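Local coordinates for DisA protein (Sorangium cellulosum, PDB 6CCA) that probably transfers a methyl group to carbon as the gem-dimethylating methyltransferase of the disorazol polyketide assembly line, at residues A[26-31]-A[327-332]; A[225-230]-A[297-302]. All blocks are in the same frame, centred on the assembly; numbering follows the deposited sequence.

Interaction 1 of 2, residues A[26-31]-A[327-332]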
loop_
_atom_site.group_PDB
_atom_site.type_symbol
_atom_site.label_atom_id
_atom_site.label_comp_id
_atom_site.label_asym_id
_atom_site.label_seq_id
_atom_site.Cartn_x
_atom_site.Cartn_y
_atom_site.Cartn_z
ATOM N N HIS A 26 -25.213 -14.149 -5.649
ATOM C CA HIS A 26 -25.233 -14.990 -4.466
ATOM C C HIS A 26 -26.481 -14.736 -3.675
ATOM O O HIS A 26 -26.979 -13.587 -3.661
ATOM C CB HIS A 26 -24.053 -14.695 -3.545
ATOM C CG HIS A 26 -22.709 -14.820 -4.185
ATOM N ND1 HIS A 26 -22.358 -15.896 -4.980
ATOM C CD2 HIS A 26 -21.566 -14.077 -4.028
ATOM C CE1 HIS A 26 -21.091 -15.756 -5.362
ATOM N NE2 HIS A 26 -20.593 -14.669 -4.796
ATOM N N PRO A 27 -26.997 -15.759 -2.982
ATOM C CA PRO A 27 -28.119 -15.539 -2.065
ATOM C C PRO A 27 -27.697 -14.753 -0.868
ATOM O O PRO A 27 -26.516 -14.807 -0.446
ATOM C CB PRO A 27 -28.537 -16.934 -1.593
ATOM C CG PRO A 27 -27.378 -17.820 -1.902
ATOM C CD PRO A 27 -26.521 -17.158 -2.993
ATOM N N GLU A 28 -28.645 -14.023 -0.275
ATOM C CA GLU A 28 -28.342 -13.303 0.923
ATOM C C GLU A 28 -28.544 -14.183 2.154
ATOM O O GLU A 28 -29.687 -14.569 2.480
ATOM C CB GLU A 28 -29.233 -12.056 0.986
ATOM C CG GLU A 28 -29.078 -11.180 -0.241
ATOM C CD GLU A 28 -29.812 -9.838 -0.091
ATOM O OE1 GLU A 28 -31.067 -9.794 -0.151
ATOM O OE2 GLU A 28 -29.124 -8.842 0.082
ATOM N N ARG A 29 -27.463 -14.499 2.849
ATOM C CA ARG A 29 -27.525 -15.397 3.948
ATOM C C ARG A 29 -27.496 -14.697 5.277
ATOM O O ARG A 29 -27.765 -15.297 6.297
ATOM C CB ARG A 29 -26.404 -16.414 3.868
ATOM C CG ARG A 29 -26.373 -17.169 2.536
ATOM C CD ARG A 29 -25.221 -18.165 2.520
ATOM N NE ARG A 29 -25.094 -18.815 1.216
ATOM C CZ ARG A 29 -25.793 -19.877 0.830
ATOM N NH1 ARG A 29 -26.709 -20.409 1.630
ATOM N NH2 ARG A 29 -25.599 -20.401 -0.364
ATOM N N PHE A 30 -27.209 -13.423 5.303
ATOM C CA PHE A 30 -27.351 -12.651 6.531
ATOM C C PHE A 30 -27.610 -11.204 6.126
ATOM O O PHE A 30 -27.376 -10.845 4.997
ATOM C CB PHE A 30 -26.095 -12.789 7.433
ATOM C CG PHE A 30 -24.783 -12.406 6.733
ATOM C CD1 PHE A 30 -24.325 -11.084 6.772
ATOM C CD2 PHE A 30 -23.986 -13.354 6.072
ATOM C CE1 PHE A 30 -23.127 -10.692 6.156
ATOM C CE2 PHE A 30 -22.766 -12.965 5.472
ATOM C CZ PHE A 30 -22.367 -11.628 5.496
ATOM N N GLU A 31 -28.106 -10.393 7.049
ATOM C CA GLU A 31 -28.439 -8.995 6.782
ATOM C C GLU A 31 -27.229 -8.055 6.648
ATOM O O GLU A 31 -26.191 -8.322 7.214
ATOM C CB GLU A 31 -29.318 -8.498 7.942
ATOM C CG GLU A 31 -30.701 -9.181 7.879
ATOM C CD GLU A 31 -31.520 -8.722 6.667
ATOM O OE1 GLU A 31 -32.177 -7.662 6.782
ATOM O OE2 GLU A 31 -31.501 -9.392 5.588
ATOM N N LYS A 327 -19.282 -13.654 0.220
ATOM C CA LYS A 327 -20.735 -13.770 0.387
ATOM C C LYS A 327 -21.390 -12.442 0.086
ATOM O O LYS A 327 -20.805 -11.375 0.231
ATOM C CB LYS A 327 -21.030 -14.130 1.833
ATOM C CG LYS A 327 -20.589 -15.549 2.157
ATOM C CD LYS A 327 -20.799 -15.915 3.594
ATOM C CE LYS A 327 -20.179 -17.302 3.845
ATOM N NZ LYS A 327 -20.187 -17.460 5.325
ATOM N N ALA A 328 -22.646 -12.516 -0.339
ATOM C CA ALA A 328 -23.471 -11.339 -0.346
ATOM C C ALA A 328 -23.415 -10.672 1.005
ATOM O O ALA A 328 -23.497 -11.325 2.051
ATOM C CB ALA A 328 -24.929 -11.746 -0.728
ATOM N N ASN A 329 -23.353 -9.328 1.005
ATOM C CA ASN A 329 -23.162 -8.535 2.229
ATOM C C ASN A 329 -21.895 -8.911 3.064
ATOM O O ASN A 329 -21.814 -8.608 4.279
ATOM C CB ASN A 329 -24.342 -8.727 3.166
ATOM C CG ASN A 329 -25.649 -8.298 2.511
ATOM O OD1 ASN A 329 -25.624 -7.376 1.728
ATOM N ND2 ASN A 329 -26.773 -8.962 2.826
ATOM N N GLY A 330 -20.888 -9.504 2.372
ATOM C CA GLY A 330 -19.565 -9.685 2.953
ATOM C C GLY A 330 -18.779 -8.360 2.751
ATOM O O GLY A 330 -19.097 -7.525 1.860
ATOM N N TRP A 331 -17.782 -8.178 3.582
ATOM C CA TRP A 331 -16.968 -6.923 3.512
ATOM C C TRP A 331 -15.625 -7.099 2.828
ATOM O O TRP A 331 -14.950 -8.140 3.005
ATOM C CB TRP A 331 -16.692 -6.423 4.920
ATOM C CG TRP A 331 -17.858 -6.016 5.774
ATOM C CD1 TRP A 331 -19.174 -6.163 5.518
ATOM C CD2 TRP A 331 -17.745 -5.514 7.090
ATOM N NE1 TRP A 331 -19.906 -5.680 6.591
ATOM C CE2 TRP A 331 -19.045 -5.323 7.588
ATOM C CE3 TRP A 331 -16.646 -5.208 7.916
ATOM C CZ2 TRP A 331 -19.292 -4.798 8.857
ATOM C CZ3 TRP A 331 -16.872 -4.709 9.206
ATOM C CH2 TRP A 331 -18.220 -4.479 9.660
ATOM N N LEU A 332 -15.244 -6.088 2.054
ATOM C CA LEU A 332 -13.865 -5.868 1.670
ATOM C C LEU A 332 -13.267 -4.808 2.582
ATOM O O LEU A 332 -13.905 -3.761 2.801
ATOM C CB LEU A 332 -13.832 -5.419 0.234
ATOM C CG LEU A 332 -12.473 -4.987 -0.292
ATOM C CD1 LEU A 332 -11.482 -6.165 -0.255
ATOM C CD2 LEU A 332 -12.575 -4.464 -1.727
HETATM O O HOH W 1 -23.900 -15.129 -0.008
HETATM O O HOH W 2 -24.733 -13.854 2.387
HETATM O O HOH W 3 -26.566 -8.361 -0.844
#
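Phe30 and its neighbours in the loop between strand 24-25 and helix 34-41 clasp the tight turn that leads into strand 330-337, in a partly buried loop-on-turn contact with both direct and water-mediated links. Asn329 supplies the direct bond: its ND2 donates to Phe30 O (2.9 Å, N-H...O 156°), with the oxygen near the amide plane. The same amide faces Glu28 through a bridging water, which binds Glu28 OE2 (2.8 Å) and Asn329 OD1. With CG lodged between its backbone N and carbonyl carbon (chi1 56°), the Phe30 ring turns its edge to the turn. That edge meets Asn329 O, 3.1 Å from CE1, and farther round its rim the extended Lys327 chain crosses at about a right angle, CD 4.0 Å from CE2. Ala328 projects its methyl at the loop backbone, CB lying 3.5 Å from Pro27 O. Two further waters tie the backbones together: one joins Pro27 O to Ala328 N, the other takes the N-H of Arg29 (2.8 Å) and binds Ala328 O. Arg216 forms a cation-pi contact with Phe30. The turn itself, Lys327 to Gly330, is type II, closed by Gly330 N to Lys327 O (2.8 Å) with Asn329 in a left-handed conformation, a helix-to-strand connection of the Rossmann-like methyltransferase fold.

Interaction 2 of 2, residues A[225-230]-A[297-302]; sequences KITILE and AERFDV
Phe300 lays one face of its ring under Leu229, whose CB sits 3.7 Å from the centroid and 20° off the normal, a CH-pi contact; Arg299 CB of its own segment backs the opposite face. Thr227 approaches the same ring obliquely with its methyl, CG2 3.5 Å from CD1. With CG2 opposite the backbone N, OG1 sits beside that N and bonds to Glu254. On the far side of the sheet, Ile228 and Val302 run side by side and point the same way, CG1 to CB 4.2 Å. Between these layers strand 226-231 pairs in parallel with strand 300-306. Leu229 N donates nearly straight to Val302 O (2.9 Å, 171°), whereas Thr227 O receives two donors in succession: Asp301 N at 2.8 Å and, weakly, Val302 N at 3.4 Å. Two consecutive N-H groups on one carbonyl, with the chain turning at Asp301, resemble a beta bulge. Here Asp301 reaches back along strand 226-231, where OD2 receives Thr227 N at 2.9 Å on its anti side, 25° out of the carboxylate plane. Ile226 packs across this side chain, CG2 3.9 Å from CB. A water lies within hydrogen-bonding distance of Asp301 OD2, Lys225 O and Thr227 OG1, more acceptors than it has protons to give. Lys327 makes a salt bridge to OD2 and Arg216 one to OD1, so a buried carboxylate takes the place of a regular strand partner and meets a backbone N-H, a shared water and two cations. Such surroundings would favour its ionised form, consistent with an ionised carboxylate that joins the starts of the two parallel strands.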
loop_
_atom_site.group_PDB
_atom_site.type_symbol
_atom_site.label_atom_id
_atom_site.label_comp_id
_atom_site.label_asym_id
_atom_site.label_seq_id
_atom_site.Cartn_x
_atom_site.Cartn_y
_atom_site.Cartn_z
ATOM N N LYS A 225 -18.981 -21.320 11.049
ATOM C CA LYS A 225 -17.856 -20.379 11.190
ATOM C C LYS A 225 -17.954 -19.140 10.328
ATOM O O LYS A 225 -18.628 -19.142 9.305
ATOM C CB LYS A 225 -16.556 -21.098 10.908
ATOM C CG LYS A 225 -16.331 -22.192 11.974
ATOM C CD LYS A 225 -14.957 -22.722 11.947
ATOM C CE LYS A 225 -14.837 -23.749 13.082
ATOM N NZ LYS A 225 -13.943 -24.802 12.558
ATOM N N ILE A 226 -17.219 -18.116 10.757
ATOM C CA ILE A 226 -16.965 -16.927 9.980
ATOM C C ILE A 226 -15.597 -17.152 9.315
ATOM O O ILE A 226 -14.681 -17.651 10.007
ATOM C CB ILE A 226 -16.847 -15.682 10.868
ATOM C CG1 ILE A 226 -18.174 -15.325 11.576
ATOM C CG2 ILE A 226 -16.408 -14.502 10.021
ATOM C CD1 ILE A 226 -19.263 -14.969 10.619
ATOM N N THR A 227 -15.522 -16.863 8.007
ATOM C CA THR A 227 -14.337 -17.155 7.202
ATOM C C THR A 227 -13.768 -15.877 6.634
ATOM O O THR A 227 -14.458 -15.163 5.906
ATOM C CB THR A 227 -14.684 -18.115 6.051
ATOM O OG1 THR A 227 -15.352 -19.242 6.591
ATOM C CG2 THR A 227 -13.438 -18.638 5.374
ATOM N N ILE A 228 -12.500 -15.602 6.953
ATOM C CA ILE A 228 -11.867 -14.362 6.501
ATOM C C ILE A 228 -10.729 -14.742 5.589
ATOM O O ILE A 228 -10.018 -15.700 5.879
ATOM C CB ILE A 228 -11.349 -13.619 7.716
ATOM C CG1 ILE A 228 -12.502 -13.332 8.672
ATOM C CG2 ILE A 228 -10.505 -12.413 7.308
ATOM C CD1 ILE A 228 -12.074 -12.679 9.985
ATOM N N LEU A 229 -10.612 -14.068 4.470
ATOM C CA LEU A 229 -9.490 -14.254 3.551
ATOM C C LEU A 229 -8.586 -13.048 3.620
ATOM O O LEU A 229 -9.056 -11.955 3.426
ATOM C CB LEU A 229 -10.027 -14.427 2.151
ATOM C CG LEU A 229 -9.046 -14.283 0.978
ATOM C CD1 LEU A 229 -8.151 -15.498 1.041
ATOM C CD2 LEU A 229 -9.782 -14.240 -0.337
ATOM N N GLU A 230 -7.291 -13.248 3.832
ATOM C CA GLU A 230 -6.332 -12.221 3.599
ATOM C C GLU A 230 -5.601 -12.482 2.297
ATOM O O GLU A 230 -5.013 -13.539 2.098
ATOM C CB GLU A 230 -5.311 -12.088 4.716
ATOM C CG GLU A 230 -4.343 -10.957 4.467
ATOM C CD GLU A 230 -3.409 -10.628 5.644
ATOM O OE1 GLU A 230 -3.321 -11.439 6.611
ATOM O OE2 GLU A 230 -2.726 -9.563 5.501
ATOM N N ALA A 297 -16.723 -19.949 -4.735
ATOM C CA ALA A 297 -17.601 -18.818 -4.725
ATOM C C ALA A 297 -18.423 -18.698 -3.455
ATOM O O ALA A 297 -18.845 -19.701 -2.897
ATOM C CB ALA A 297 -18.601 -18.910 -5.878
ATOM N N GLU A 298 -18.596 -17.466 -3.019
ATOM C CA GLU A 298 -19.252 -17.079 -1.781
ATOM C C GLU A 298 -18.841 -17.819 -0.515
ATOM O O GLU A 298 -19.644 -18.140 0.290
ATOM C CB GLU A 298 -20.776 -17.024 -1.911
ATOM C CG GLU A 298 -21.413 -18.357 -2.017
ATOM C CD GLU A 298 -22.830 -18.436 -1.472
ATOM O OE1 GLU A 298 -23.260 -17.680 -0.615
ATOM O OE2 GLU A 298 -23.490 -19.348 -1.900
ATOM N N ARG A 299 -17.553 -18.013 -0.364
ATOM C CA ARG A 299 -17.034 -18.701 0.768
ATOM C C ARG A 299 -16.674 -17.810 1.935
ATOM O O ARG A 299 -16.596 -18.249 3.021
ATOM C CB ARG A 299 -15.798 -19.475 0.384
ATOM C CG ARG A 299 -15.887 -20.845 1.003
ATOM C CD ARG A 299 -14.586 -21.449 1.404
ATOM N NE ARG A 299 -14.593 -21.806 2.795
ATOM C CZ ARG A 299 -13.856 -22.751 3.291
ATOM N NH1 ARG A 299 -13.084 -23.456 2.489
ATOM N NH2 ARG A 299 -13.881 -22.972 4.574
ATOM N N PHE A 300 -16.426 -16.555 1.638
ATOM C CA PHE A 300 -15.812 -15.654 2.570
ATOM C C PHE A 300 -16.718 -14.573 3.071
ATOM O O PHE A 300 -17.359 -13.951 2.308
ATOM C CB PHE A 300 -14.574 -15.036 1.923
ATOM C CG PHE A 300 -13.508 -16.032 1.670
ATOM C CD1 PHE A 300 -12.787 -16.543 2.700
ATOM C CD2 PHE A 300 -13.324 -16.544 0.433
ATOM C CE1 PHE A 300 -11.859 -17.503 2.499
ATOM C CE2 PHE A 300 -12.374 -17.505 0.217
ATOM C CZ PHE A 300 -11.652 -17.977 1.261
ATOM N N ASP A 301 -16.691 -14.363 4.381
ATOM C CA ASP A 301 -17.452 -13.287 4.985
ATOM C C ASP A 301 -16.721 -11.969 4.800
ATOM O O ASP A 301 -17.342 -10.906 4.741
ATOM C CB ASP A 301 -17.608 -13.585 6.445
ATOM C CG ASP A 301 -18.484 -14.830 6.676
ATOM O OD1 ASP A 301 -19.734 -14.668 6.645
ATOM O OD2 ASP A 301 -17.941 -15.941 6.715
ATOM N N VAL A 302 -15.389 -12.022 4.832
ATOM C CA VAL A 302 -14.526 -10.798 4.763
ATOM C C VAL A 302 -13.322 -11.135 3.922
ATOM O O VAL A 302 -12.761 -12.229 4.051
ATOM C CB VAL A 302 -14.011 -10.337 6.174
ATOM C CG1 VAL A 302 -13.163 -9.072 6.100
ATOM C CG2 VAL A 302 -15.139 -10.125 7.141
HETATM O O HOH W 4 -18.104 -18.985 6.562
#

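In the fold
Interactions 1 and 2 lie with their centres about 10 Å apart on one sheet, whose strands 300-306 and 330-337 are neighbours. Arg29 NH2 of interaction 1 bridges to Glu298 OE2 of interaction 2 at 2.8 Å, and Lys327 N probably bonds to Phe300 O at 2.9 Å. The Asp301 side chain also touches Phe30, so the turn, the break at Asp301 and the N-terminal loop interlock. In Rossmann-like methyltransferases the S-adenosylmethionine site lies at the C-terminal ends of the parallel strands; most of both contacts lies toward the other end of the sheet, and segment 225-230 runs from there toward the C-terminal end of its strand.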